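Local atomic coordinates of disulfide isomerase DsbG N-terminal domain-containing protein (Helicobacter pylori, PDB entry 3TDG), a protein that probably acts as a periplasmic thiol-disulfide oxidoreductase of the DsbC/DsbG type, with a thioredoxin-fold domain that carries a CxxC motif. Residues D33-V38 with V47-I52; P76-K81 with I87-I92; T167-H172 with D213-L218. One frame throughout, in Å; residues are numbered along the deposited sequence.

Contact 1 (D33-V38 with V47-I52); sequences DNLVSV and VRILEI
I49 meets L35 and V36 where helix 33-43 packs on strand 48-54, an edge strand of the antiparallel sheet in the DsbG N-terminal domain. The I49 side chain starts with its CB directed at the helix. CG1 lies anti to the carbonyl carbon (chi1 -64°) and carries the chain on toward the helix. CD1 at the tip does the touching. I49 CD1 is 4.0 Å from L35 CD2, and these two side chains meet tip to tip. I49 CD1 is also 4.0 Å from V36 CG2, whose side chain it crosses at a slant. One methyl of the strand thus sits against two neighbouring helix residues.

V47 adds a second apolar patch just before the strand. V47 CG2 lies 4.3 Å from L35 CD1. V47 CG2 is also 4.2 Å from V36 CG2. L35 also packs on I86 of strand 85-88. Farther along strand 48-54, L50 and E51 both face V65 in a classic beta bulge. The one polar link between the segments is a bridging water. The water donates to V36 O at 2.6 Å and accepts from V47 N at 2.9 Å.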
ATOM      1  N   ASP A  33      24.554 -26.741   2.492  1.00 59.17           N
ATOM      2  CA  ASP A  33      23.485 -27.540   1.996  1.00 58.19           C
ATOM      3  C   ASP A  33      22.365 -27.620   2.986  1.00 56.40           C
ATOM      4  O   ASP A  33      21.229 -27.752   2.604  1.00 55.66           O
ATOM      5  CB  ASP A  33      23.982 -28.930   1.666  1.00 58.76           C
ATOM      6  CG  ASP A  33      24.990 -28.919   0.563  1.00 61.53           C
ATOM      7  OD1 ASP A  33      24.677 -28.366  -0.502  1.00 62.99           O
ATOM      8  OD2 ASP A  33      26.101 -29.455   0.762  1.00 64.43           O
ATOM      9  N   ASN A  34      22.672 -27.552   4.259  1.00 54.00           N
ATOM     10  CA  ASN A  34      21.609 -27.710   5.209  1.00 52.26           C
ATOM     11  C   ASN A  34      20.574 -26.601   5.181  1.00 50.30           C
ATOM     12  O   ASN A  34      19.399 -26.859   5.260  1.00 49.56           O
ATOM     13  CB  ASN A  34      22.125 -27.906   6.605  1.00 52.85           C
ATOM     14  CG  ASN A  34      21.094 -28.491   7.491  1.00 54.48           C
ATOM     15  OD1 ASN A  34      20.478 -29.479   7.161  1.00 56.44           O
ATOM     16  ND2 ASN A  34      20.876 -27.874   8.617  1.00 55.78           N
ATOM     17  N   LEU A  35      21.021 -25.367   5.078  1.00 48.07           N
ATOM     18  CA  LEU A  35      20.092 -24.268   5.045  1.00 46.34           C
ATOM     19  C   LEU A  35      19.234 -24.339   3.806  1.00 44.55           C
ATOM     20  O   LEU A  35      18.056 -24.183   3.879  1.00 43.58           O
ATOM     21  CB  LEU A  35      20.795 -22.922   5.190  1.00 45.97           C
ATOM     22  CG  LEU A  35      21.184 -22.084   3.993  1.00 46.62           C
ATOM     23  CD1 LEU A  35      20.041 -21.356   3.460  1.00 45.97           C
ATOM     24  CD2 LEU A  35      22.221 -21.123   4.399  1.00 45.89           C
ATOM     25  N   VAL A  36      19.853 -24.609   2.682  1.00 43.27           N
ATOM     26  CA  VAL A  36      19.150 -24.752   1.427  1.00 42.91           C
ATOM     27  C   VAL A  36      18.098 -25.824   1.538  1.00 42.33           C
ATOM     28  O   VAL A  36      17.023 -25.693   1.056  1.00 41.58           O
ATOM     29  CB  VAL A  36      20.101 -25.107   0.281  1.00 43.06           C
ATOM     30  CG1 VAL A  36      19.342 -25.408  -0.935  1.00 43.90           C
ATOM     31  CG2 VAL A  36      21.014 -23.986  -0.001  1.00 42.82           C
ATOM     32  N   SER A  37      18.432 -26.897   2.203  1.00 41.90           N
ATOM     33  CA  SER A  37      17.533 -28.000   2.292  1.00 42.23           C
ATOM     34  C   SER A  37      16.417 -27.737   3.287  1.00 41.49           C
ATOM     35  O   SER A  37      15.302 -28.119   3.073  1.00 41.10           O
ATOM     36  CB  SER A  37      18.322 -29.258   2.599  1.00 42.52           C
ATOM     37  OG  SER A  37      17.711 -30.014   3.584  1.00 46.09           O
ATOM     38  N   VAL A  38      16.725 -27.033   4.350  1.00 40.44           N
ATOM     39  CA  VAL A  38      15.710 -26.675   5.292  1.00 39.78           C
ATOM     40  C   VAL A  38      14.676 -25.768   4.638  1.00 39.29           C
ATOM     41  O   VAL A  38      13.510 -25.924   4.843  1.00 38.92           O
ATOM     42  CB  VAL A  38      16.294 -26.030   6.526  1.00 39.90           C
ATOM     43  CG1 VAL A  38      15.229 -25.564   7.400  1.00 39.35           C
ATOM     44  CG2 VAL A  38      17.159 -26.984   7.247  1.00 39.79           C
ATOM     45  N   VAL A  47      16.910 -22.222  -2.910  1.00 43.11           N
ATOM     46  CA  VAL A  47      17.574 -20.904  -2.941  1.00 43.06           C
ATOM     47  C   VAL A  47      19.032 -21.050  -3.350  1.00 43.97           C
ATOM     48  O   VAL A  47      19.641 -22.095  -3.139  1.00 44.39           O
ATOM     49  CB  VAL A  47      17.495 -20.153  -1.563  1.00 42.86           C
ATOM     50  CG1 VAL A  47      16.052 -19.956  -1.126  1.00 40.90           C
ATOM     51  CG2 VAL A  47      18.295 -20.874  -0.478  1.00 41.11           C
ATOM     52  N   ARG A  48      19.589 -19.997  -3.928  1.00 44.82           N
ATOM     53  CA  ARG A  48      21.007 -19.965  -4.239  1.00 45.82           C
ATOM     54  C   ARG A  48      21.709 -19.046  -3.245  1.00 45.79           C
ATOM     55  O   ARG A  48      21.261 -17.925  -3.035  1.00 45.95           O
ATOM     56  CB  ARG A  48      21.199 -19.459  -5.675  1.00 45.88           C
ATOM     57  CG  ARG A  48      22.617 -19.627  -6.211  1.00 48.72           C
ATOM     58  CD  ARG A  48      22.649 -19.475  -7.738  1.00 52.55           C
ATOM     59  NE  ARG A  48      22.153 -18.162  -8.154  1.00 54.85           N
ATOM     60  CZ  ARG A  48      22.902 -17.064  -8.271  1.00 57.40           C
ATOM     61  NH1 ARG A  48      24.212 -17.097  -8.018  1.00 58.37           N
ATOM     62  NH2 ARG A  48      22.339 -15.920  -8.646  1.00 57.86           N
ATOM     63  N   ILE A  49      22.796 -19.514  -2.634  1.00 46.33           N
ATOM     64  CA  ILE A  49      23.532 -18.714  -1.653  1.00 47.14           C
ATOM     65  C   ILE A  49      24.483 -17.747  -2.368  1.00 48.22           C
ATOM     66  O   ILE A  49      25.279 -18.176  -3.201  1.00 48.21           O
ATOM     67  CB  ILE A  49      24.333 -19.607  -0.669  1.00 47.25           C
ATOM     68  CG1 ILE A  49      23.385 -20.463   0.177  1.00 46.88           C
ATOM     69  CG2 ILE A  49      25.241 -18.755   0.237  1.00 46.06           C
ATOM     70  CD1 ILE A  49      24.089 -21.587   0.924  1.00 47.74           C
ATOM     71  N   LEU A  50      24.393 -16.452  -2.046  1.00 48.80           N
ATOM     72  CA  LEU A  50      25.219 -15.431  -2.709  1.00 49.98           C
ATOM     73  C   LEU A  50      26.359 -14.878  -1.848  1.00 50.93           C
ATOM     74  O   LEU A  50      27.409 -14.521  -2.371  1.00 51.42           O
ATOM     75  CB  LEU A  50      24.364 -14.255  -3.195  1.00 49.49           C
ATOM     76  CG  LEU A  50      23.123 -14.546  -4.036  1.00 49.38           C
ATOM     77  CD1 LEU A  50      22.204 -13.335  -4.000  1.00 48.26           C
ATOM     78  CD2 LEU A  50      23.489 -14.907  -5.466  1.00 47.62           C
ATOM     79  N   GLU A  51      26.152 -14.799  -0.537  1.00 51.55           N
ATOM     80  CA  GLU A  51      27.072 -14.080   0.336  1.00 52.41           C
ATOM     81  C   GLU A  51      26.980 -14.623   1.763  1.00 52.35           C
ATOM     82  O   GLU A  51      25.877 -14.859   2.278  1.00 52.26           O
ATOM     83  CB  GLU A  51      26.714 -12.587   0.292  1.00 52.50           C
ATOM     84  CG  GLU A  51      27.734 -11.640   0.878  1.00 55.19           C
ATOM     85  CD  GLU A  51      27.185 -10.216   1.059  1.00 57.89           C
ATOM     86  OE1 GLU A  51      26.319  -9.777   0.269  1.00 58.30           O
ATOM     87  OE2 GLU A  51      27.626  -9.528   2.002  1.00 59.93           O
ATOM     88  N   ILE A  52      28.130 -14.848   2.392  1.00 52.38           N
ATOM     89  CA  ILE A  52      28.177 -15.221   3.816  1.00 52.67           C
ATOM     90  C   ILE A  52      29.142 -14.296   4.561  1.00 53.10           C
ATOM     91  O   ILE A  52      30.281 -14.121   4.134  1.00 53.60           O
ATOM     92  CB  ILE A  52      28.599 -16.701   4.031  1.00 52.69           C
ATOM     93  CG1 ILE A  52      27.645 -17.663   3.306  1.00 53.14           C
ATOM     94  CG2 ILE A  52      28.661 -17.041   5.530  1.00 52.33           C
ATOM     95  CD1 ILE A  52      28.249 -19.065   3.040  1.00 54.48           C
TER
HETATM   96  O   HOH W   1      16.303 -23.654  -0.459  1.00 38.67           O

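Contact 2 (P76-K81 with I87-I92); sequences PLVVSK and IGLSNI
L77 and V78 pair with G88 and I87 as antiparallel strands, V78 with I87 as a hydrogen-bonded pair and L77 with G88 as a non-hydrogen-bonded one. V78 N donates to I87 O at 2.7 Å, and I87 N donates back to V78 O at 2.8 Å. In both bonds the donor lies nearly in line with the C=O. Just past the strand, L89 N gives a nearly straight bond (170°) to P76 O at 2.9 Å. Here the donor sits 36° above the carbonyl plane. A water also donates to P76 O, and to L89 O as well. P76 O therefore takes two bonds. The CA of L77 comes within 3.3 Å of I87 O as a CA-H...O contact.

The side chains of V78 and I87 lie on one face of this beta hairpin. L89 turns toward the partner strand; its CB meets P76, and its branched end meets V78. L89 CB rests 4.0 Å from P76 CB, at the side of the proline ring. L89 CD2 lies 3.7 Å from V78 CG2, the side chains crossing at a slant. With CG1 anti to N (chi1 170°), V78 CG2 lies beside the backbone N and meets L89. On the other side of the hairpin, L77 CD2 lies against the CA of G88, where there is no side chain.

P76 also packs on V111 of helix 98-129. I87 pairs in an antiparallel ladder with a strand of the second subunit, and its side chain meets I87 of that subunit. The sheet thus continues across the dimer interface. P76 has no N-H to return a bond to L89 O, and a water serves both P76 O and L89 O instead. These backbone polar groups are thus met within the apolar packing.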
ATOM      1  N   PRO A  76      18.228 -11.188   2.610  1.00 37.83           N
ATOM      2  CA  PRO A  76      19.188 -11.295   3.706  1.00 38.18           C
ATOM      3  C   PRO A  76      18.642 -12.049   4.918  1.00 38.17           C
ATOM      4  O   PRO A  76      17.493 -11.854   5.329  1.00 38.40           O
ATOM      5  CB  PRO A  76      19.491  -9.828   4.040  1.00 38.16           C
ATOM      6  CG  PRO A  76      18.216  -9.128   3.741  1.00 38.40           C
ATOM      7  CD  PRO A  76      17.687  -9.822   2.490  1.00 37.73           C
ATOM      8  N   LEU A  77      19.491 -12.902   5.478  1.00 38.61           N
ATOM      9  CA  LEU A  77      19.149 -13.812   6.569  1.00 38.91           C
ATOM     10  C   LEU A  77      20.219 -13.821   7.655  1.00 39.72           C
ATOM     11  O   LEU A  77      21.404 -13.559   7.389  1.00 39.50           O
ATOM     12  CB  LEU A  77      19.059 -15.250   6.021  1.00 38.76           C
ATOM     13  CG  LEU A  77      18.299 -15.514   4.708  1.00 37.55           C
ATOM     14  CD1 LEU A  77      18.570 -16.943   4.197  1.00 35.74           C
ATOM     15  CD2 LEU A  77      16.809 -15.269   4.916  1.00 35.52           C
ATOM     16  N   VAL A  78      19.808 -14.178   8.862  1.00 40.66           N
ATOM     17  CA  VAL A  78      20.753 -14.641   9.885  1.00 42.22           C
ATOM     18  C   VAL A  78      20.549 -16.152  10.010  1.00 42.48           C
ATOM     19  O   VAL A  78      19.414 -16.633  10.131  1.00 42.42           O
ATOM     20  CB  VAL A  78      20.578 -13.866  11.233  1.00 42.55           C
ATOM     21  CG1 VAL A  78      21.382 -14.504  12.347  1.00 44.45           C
ATOM     22  CG2 VAL A  78      21.040 -12.418  11.053  1.00 42.60           C
ATOM     23  N   VAL A  79      21.648 -16.895   9.936  1.00 43.37           N
ATOM     24  CA  VAL A  79      21.612 -18.355   9.887  1.00 44.56           C
ATOM     25  C   VAL A  79      22.578 -18.958  10.926  1.00 45.61           C
ATOM     26  O   VAL A  79      23.710 -18.484  11.078  1.00 45.76           O
ATOM     27  CB  VAL A  79      21.951 -18.866   8.454  1.00 44.27           C
ATOM     28  CG1 VAL A  79      21.993 -20.383   8.394  1.00 43.91           C
ATOM     29  CG2 VAL A  79      20.954 -18.325   7.416  1.00 44.45           C
ATOM     30  N   SER A  80      22.131 -19.985  11.644  1.00 46.35           N
ATOM     31  CA  SER A  80      23.013 -20.703  12.574  1.00 47.75           C
ATOM     32  C   SER A  80      24.134 -21.454  11.837  1.00 48.74           C
ATOM     33  O   SER A  80      24.063 -21.659  10.615  1.00 48.32           O
ATOM     34  CB  SER A  80      22.219 -21.654  13.476  1.00 47.81           C
ATOM     35  OG  SER A  80      21.551 -22.645  12.716  1.00 47.87           O
ATOM     36  N   LYS A  81      25.166 -21.839  12.593  1.00 50.17           N
ATOM     37  CA  LYS A  81      26.320 -22.596  12.086  1.00 51.65           C
ATOM     38  C   LYS A  81      25.941 -23.880  11.365  1.00 51.34           C
ATOM     39  O   LYS A  81      26.486 -24.189  10.302  1.00 51.77           O
ATOM     40  CB  LYS A  81      27.270 -22.949  13.243  1.00 52.57           C
ATOM     41  CG  LYS A  81      28.347 -21.919  13.519  1.00 55.40           C
ATOM     42  CD  LYS A  81      29.404 -22.495  14.464  1.00 58.69           C
ATOM     43  CE  LYS A  81      30.615 -21.573  14.598  1.00 60.43           C
ATOM     44  NZ  LYS A  81      31.481 -21.580  13.369  1.00 61.96           N
ATOM     45  N   ILE A  87      16.581 -16.907  10.029  1.00 39.44           N
ATOM     46  CA  ILE A  87      15.745 -15.768  10.390  1.00 38.90           C
ATOM     47  C   ILE A  87      15.958 -14.677   9.351  1.00 39.05           C
ATOM     48  O   ILE A  87      17.100 -14.304   9.066  1.00 38.48           O
ATOM     49  CB  ILE A  87      16.099 -15.239  11.804  1.00 39.19           C
ATOM     50  CG1 ILE A  87      15.931 -16.356  12.830  1.00 38.90           C
ATOM     51  CG2 ILE A  87      15.204 -14.041  12.190  1.00 39.59           C
ATOM     52  CD1 ILE A  87      16.745 -16.172  14.108  1.00 38.86           C
ATOM     53  N   GLY A  88      14.867 -14.173   8.768  1.00 38.39           N
ATOM     54  CA  GLY A  88      14.981 -13.083   7.800  1.00 38.56           C
ATOM     55  C   GLY A  88      15.449 -11.790   8.474  1.00 39.17           C
ATOM     56  O   GLY A  88      14.965 -11.448   9.560  1.00 38.73           O
ATOM     57  N   LEU A  89      16.386 -11.086   7.843  1.00 39.91           N
ATOM     58  CA  LEU A  89      16.837  -9.778   8.333  1.00 41.00           C
ATOM     59  C   LEU A  89      15.911  -8.682   7.849  1.00 41.62           C
ATOM     60  O   LEU A  89      15.300  -8.793   6.790  1.00 41.21           O
ATOM     61  CB  LEU A  89      18.258  -9.464   7.868  1.00 41.47           C
ATOM     62  CG  LEU A  89      19.448  -9.921   8.716  1.00 41.68           C
ATOM     63  CD1 LEU A  89      20.735  -9.592   8.010  1.00 40.68           C
ATOM     64  CD2 LEU A  89      19.408  -9.267  10.096  1.00 43.00           C
ATOM     65  N   SER A  90      15.817  -7.621   8.642  1.00 42.25           N
ATOM     66  CA  SER A  90      14.981  -6.473   8.326  1.00 42.53           C
ATOM     67  C   SER A  90      15.623  -5.259   8.977  1.00 42.83           C
ATOM     68  O   SER A  90      16.722  -5.368   9.523  1.00 43.62           O
ATOM     69  CB  SER A  90      13.570  -6.682   8.889  1.00 42.13           C
ATOM     70  OG  SER A  90      13.557  -6.556  10.310  1.00 41.54           O
ATOM     71  N   ASN A  91      14.926  -4.127   8.947  1.00 43.00           N
ATOM     72  CA  ASN A  91      15.318  -2.933   9.689  1.00 43.63           C
ATOM     73  C   ASN A  91      15.269  -3.122  11.198  1.00 42.89           C
ATOM     74  O   ASN A  91      15.925  -2.385  11.923  1.00 43.44           O
ATOM     75  CB  ASN A  91      14.443  -1.731   9.307  1.00 44.32           C
ATOM     76  CG  ASN A  91      14.793  -1.143   7.947  1.00 48.02           C
ATOM     77  OD1 ASN A  91      15.759  -1.557   7.276  1.00 51.83           O
ATOM     78  ND2 ASN A  91      13.995  -0.166   7.524  1.00 51.73           N
ATOM     79  N   ILE A  92      14.479  -4.077  11.681  1.00 41.83           N
ATOM     80  CA  ILE A  92      14.466  -4.366  13.115  1.00 40.84           C
ATOM     81  C   ILE A  92      15.668  -5.245  13.419  1.00 41.28           C
ATOM     82  O   ILE A  92      15.584  -6.477  13.398  1.00 40.75           O
ATOM     83  CB  ILE A  92      13.138  -4.983  13.593  1.00 41.07           C
ATOM     84  CG1 ILE A  92      11.969  -4.087  13.179  1.00 41.05           C
ATOM     85  CG2 ILE A  92      13.151  -5.227  15.143  1.00 40.31           C
ATOM     86  CD1 ILE A  92      10.592  -4.745  13.290  1.00 43.97           C
TER
HETATM   87  O   HOH W   2      14.849 -10.792   5.077  1.00 35.32           O

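Contact 3 (T167-H172 with D213-L218); sequences TKLRDH and DKISIL. With FMT (formic acid), chain C.
L169 has its CG anti to the backbone N (chi1 -177°), and I215 has its CG1 anti to the carbonyl carbon (chi1 -60°). These torsions bring the two side chains together between helices 169-175 and 211-222 of the thioredoxin-fold domain. L169 CD2 touches I215 CG1 at 3.9 Å, with the side chains crossing. L169 CD2 lies 4.3 Å from L218 CD1, one helical turn further on. L169 also rests on V178 and L218 on M180, so the two helices share a floor on strand 177-182 of the central sheet.

R170 lies at the margin of this apolar contact. Its chain is extended from CG to NE and reaches across I215. R170 CG passes 4.1 Å from I215 CD1. I215 CG2 lies over one face of the R170 guanidinium, 3.5 Å from its plane and offset toward the rim. R170 NH2 comes nearest to I215 CG2, at 3.6 Å. The polar end is held by E212 and E219, both on helix 211-222. Their two salt bridges probably fix the rotation of the group.

On another side of helix 211-222, K214 extends to a formic acid, probably from the crystallisation liquor. E138 N and R205 NH2 also bond this molecule. K214 NZ donates to O1 of the formic acid at 2.6 Å.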
ATOM      1  N   THR A 167      15.516   7.627 -37.268  1.00 45.42           N
ATOM      2  CA  THR A 167      16.658   7.685 -38.207  1.00 46.48           C
ATOM      3  C   THR A 167      17.761   6.682 -37.855  1.00 47.04           C
ATOM      4  O   THR A 167      18.564   6.306 -38.710  1.00 47.47           O
ATOM      5  CB  THR A 167      17.267   9.121 -38.335  1.00 46.54           C
ATOM      6  OG1 THR A 167      17.885   9.500 -37.097  1.00 47.40           O
ATOM      7  CG2 THR A 167      16.200  10.147 -38.691  1.00 45.96           C
ATOM      8  N   LYS A 168      17.784   6.238 -36.603  1.00 48.03           N
ATOM      9  CA  LYS A 168      18.796   5.298 -36.119  1.00 48.81           C
ATOM     10  C   LYS A 168      18.391   3.838 -36.276  1.00 49.63           C
ATOM     11  O   LYS A 168      19.159   2.934 -35.909  1.00 49.85           O
ATOM     12  CB  LYS A 168      19.104   5.576 -34.644  1.00 49.53           C
ATOM     13  CG  LYS A 168      19.370   7.046 -34.348  1.00 50.24           C
ATOM     14  CD  LYS A 168      19.808   7.273 -32.926  1.00 53.24           C
ATOM     15  CE  LYS A 168      20.087   8.760 -32.697  1.00 54.72           C
ATOM     16  NZ  LYS A 168      20.537   9.033 -31.305  1.00 56.94           N
ATOM     17  N   LEU A 169      17.194   3.600 -36.818  1.00 49.80           N
ATOM     18  CA  LEU A 169      16.635   2.243 -36.873  1.00 50.40           C
ATOM     19  C   LEU A 169      17.495   1.248 -37.666  1.00 50.69           C
ATOM     20  O   LEU A 169      17.764   0.161 -37.173  1.00 50.41           O
ATOM     21  CB  LEU A 169      15.180   2.254 -37.380  1.00 49.99           C
ATOM     22  CG  LEU A 169      14.429   0.921 -37.425  1.00 50.09           C
ATOM     23  CD1 LEU A 169      14.360   0.268 -36.044  1.00 48.66           C
ATOM     24  CD2 LEU A 169      13.029   1.131 -38.025  1.00 48.96           C
ATOM     25  N   ARG A 170      17.917   1.624 -38.877  1.00 52.22           N
ATOM     26  CA  ARG A 170      18.805   0.771 -39.700  1.00 54.06           C
ATOM     27  C   ARG A 170      20.136   0.437 -39.016  1.00 54.64           C
ATOM     28  O   ARG A 170      20.681  -0.652 -39.233  1.00 55.26           O
ATOM     29  CB  ARG A 170      19.062   1.383 -41.085  1.00 54.05           C
ATOM     30  CG  ARG A 170      17.910   1.216 -42.050  1.00 55.25           C
ATOM     31  CD  ARG A 170      18.187   1.903 -43.371  1.00 56.17           C
ATOM     32  NE  ARG A 170      16.985   2.021 -44.201  1.00 56.65           N
ATOM     33  CZ  ARG A 170      16.157   3.065 -44.190  1.00 58.18           C
ATOM     34  NH1 ARG A 170      16.375   4.102 -43.383  1.00 58.59           N
ATOM     35  NH2 ARG A 170      15.098   3.078 -44.989  1.00 57.82           N
ATOM     36  N   ASP A 171      20.650   1.357 -38.188  1.00 55.42           N
ATOM     37  CA  ASP A 171      21.866   1.082 -37.394  1.00 55.91           C
ATOM     38  C   ASP A 171      21.598   0.130 -36.251  1.00 55.70           C
ATOM     39  O   ASP A 171      22.410  -0.760 -35.991  1.00 55.93           O
ATOM     40  CB  ASP A 171      22.508   2.363 -36.854  1.00 56.32           C
ATOM     41  CG  ASP A 171      23.178   3.178 -37.930  1.00 57.99           C
ATOM     42  OD1 ASP A 171      23.241   2.734 -39.097  1.00 61.07           O
ATOM     43  OD2 ASP A 171      23.639   4.286 -37.612  1.00 60.63           O
ATOM     44  N   HIS A 172      20.463   0.314 -35.567  1.00 55.65           N
ATOM     45  CA  HIS A 172      20.031  -0.612 -34.507  1.00 55.61           C
ATOM     46  C   HIS A 172      19.902  -2.042 -35.025  1.00 55.61           C
ATOM     47  O   HIS A 172      20.101  -2.997 -34.270  1.00 55.49           O
ATOM     48  CB  HIS A 172      18.678  -0.203 -33.919  1.00 55.78           C
ATOM     49  CG  HIS A 172      18.736   0.949 -32.965  1.00 56.20           C
ATOM     50  ND1 HIS A 172      19.320   0.860 -31.719  1.00 56.86           N
ATOM     51  CD2 HIS A 172      18.232   2.202 -33.054  1.00 55.92           C
ATOM     52  CE1 HIS A 172      19.196   2.016 -31.093  1.00 57.41           C
ATOM     53  NE2 HIS A 172      18.541   2.849 -31.883  1.00 56.57           N
ATOM     54  N   ASP A 213      10.594  -2.130 -46.870  1.00 51.10           N
ATOM     55  CA  ASP A 213       9.235  -1.676 -47.139  1.00 50.25           C
ATOM     56  C   ASP A 213       8.562  -1.199 -45.858  1.00 49.13           C
ATOM     57  O   ASP A 213       7.845  -0.202 -45.866  1.00 49.11           O
ATOM     58  CB  ASP A 213       8.387  -2.809 -47.730  1.00 51.04           C
ATOM     59  CG  ASP A 213       8.821  -3.224 -49.133  1.00 52.70           C
ATOM     60  OD1 ASP A 213       8.518  -4.377 -49.501  1.00 55.95           O
ATOM     61  OD2 ASP A 213       9.430  -2.418 -49.875  1.00 54.55           O
ATOM     62  N   LYS A 214       8.775  -1.933 -44.769  1.00 47.62           N
ATOM     63  CA  LYS A 214       8.146  -1.594 -43.494  1.00 46.66           C
ATOM     64  C   LYS A 214       8.731  -0.308 -42.938  1.00 46.07           C
ATOM     65  O   LYS A 214       7.984   0.561 -42.503  1.00 46.02           O
ATOM     66  CB  LYS A 214       8.240  -2.745 -42.494  1.00 45.47           C
ATOM     67  CG  LYS A 214       7.381  -3.923 -42.905  1.00 45.30           C
ATOM     68  CD  LYS A 214       7.670  -5.171 -42.096  1.00 45.06           C
ATOM     69  CE  LYS A 214       6.789  -6.312 -42.602  1.00 44.68           C
ATOM     70  NZ  LYS A 214       7.104  -7.559 -41.889  1.00 44.89           N
ATOM     71  N   ILE A 215      10.053  -0.169 -43.010  1.00 46.04           N
ATOM     72  CA  ILE A 215      10.715   1.079 -42.594  1.00 45.69           C
ATOM     73  C   ILE A 215      10.223   2.263 -43.406  1.00 45.47           C
ATOM     74  O   ILE A 215       9.920   3.307 -42.831  1.00 45.85           O
ATOM     75  CB  ILE A 215      12.255   0.954 -42.626  1.00 46.30           C
ATOM     76  CG1 ILE A 215      12.687  -0.161 -41.679  1.00 45.55           C
ATOM     77  CG2 ILE A 215      12.935   2.282 -42.230  1.00 45.51           C
ATOM     78  CD1 ILE A 215      14.146  -0.478 -41.754  1.00 47.56           C
ATOM     79  N   SER A 216      10.086   2.094 -44.724  1.00 45.02           N
ATOM     80  CA  SER A 216       9.545   3.159 -45.572  1.00 45.47           C
ATOM     81  C   SER A 216       8.142   3.565 -45.169  1.00 44.84           C
ATOM     82  O   SER A 216       7.812   4.741 -45.207  1.00 45.22           O
ATOM     83  CB  SER A 216       9.555   2.778 -47.059  1.00 45.70           C
ATOM     84  OG  SER A 216      10.883   2.643 -47.500  1.00 47.88           O
ATOM     85  N   ILE A 217       7.312   2.590 -44.796  1.00 43.92           N
ATOM     86  CA  ILE A 217       5.984   2.903 -44.286  1.00 43.34           C
ATOM     87  C   ILE A 217       6.110   3.793 -43.050  1.00 42.32           C
ATOM     88  O   ILE A 217       5.423   4.796 -42.942  1.00 42.64           O
ATOM     89  CB  ILE A 217       5.166   1.607 -43.971  1.00 43.75           C
ATOM     90  CG1 ILE A 217       4.697   0.965 -45.282  1.00 44.82           C
ATOM     91  CG2 ILE A 217       3.988   1.905 -43.046  1.00 42.86           C
ATOM     92  CD1 ILE A 217       4.372  -0.523 -45.158  1.00 46.54           C
ATOM     93  N   LEU A 218       7.003   3.429 -42.137  1.00 41.54           N
ATOM     94  CA  LEU A 218       7.190   4.202 -40.899  1.00 41.47           C
ATOM     95  C   LEU A 218       7.664   5.639 -41.191  1.00 41.34           C
ATOM     96  O   LEU A 218       7.090   6.605 -40.701  1.00 40.80           O
ATOM     97  CB  LEU A 218       8.151   3.464 -39.953  1.00 40.70           C
ATOM     98  CG  LEU A 218       7.614   2.184 -39.284  1.00 40.66           C
ATOM     99  CD1 LEU A 218       8.740   1.387 -38.639  1.00 38.96           C
ATOM    100  CD2 LEU A 218       6.507   2.493 -38.256  1.00 37.73           C
TER
HETATM  101  C   FMT C 360       6.478  -7.238 -38.575  1.00 46.06           C
HETATM  102  O1  FMT C 360       5.803  -7.386 -39.609  1.00 46.54           O
HETATM  103  O2  FMT C 360       6.007  -7.041 -37.449  1.00 45.12           O

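The three contacts follow one another along the chain, each closing before the next opens. Contacts 1 and 2 belong to the N-terminal domain and reach the same four-stranded antiparallel sheet. Their centres are 13 Å apart, and L35 of contact 1 packs on V79 of contact 2. Contact 1 sets a helix on one outer strand, while contact 2 forms the hairpin at the other, where the second subunit joins. Contact 3 lies in the thioredoxin-fold domain, its centre about 49 Å from that of contact 1 and 52 Å from that of contact 2. The long helix 98-129 lies between contacts 2 and 3 in sequence. The subunit pairing at contact 2 is thus far from contact 3, whose segments touch no other chain.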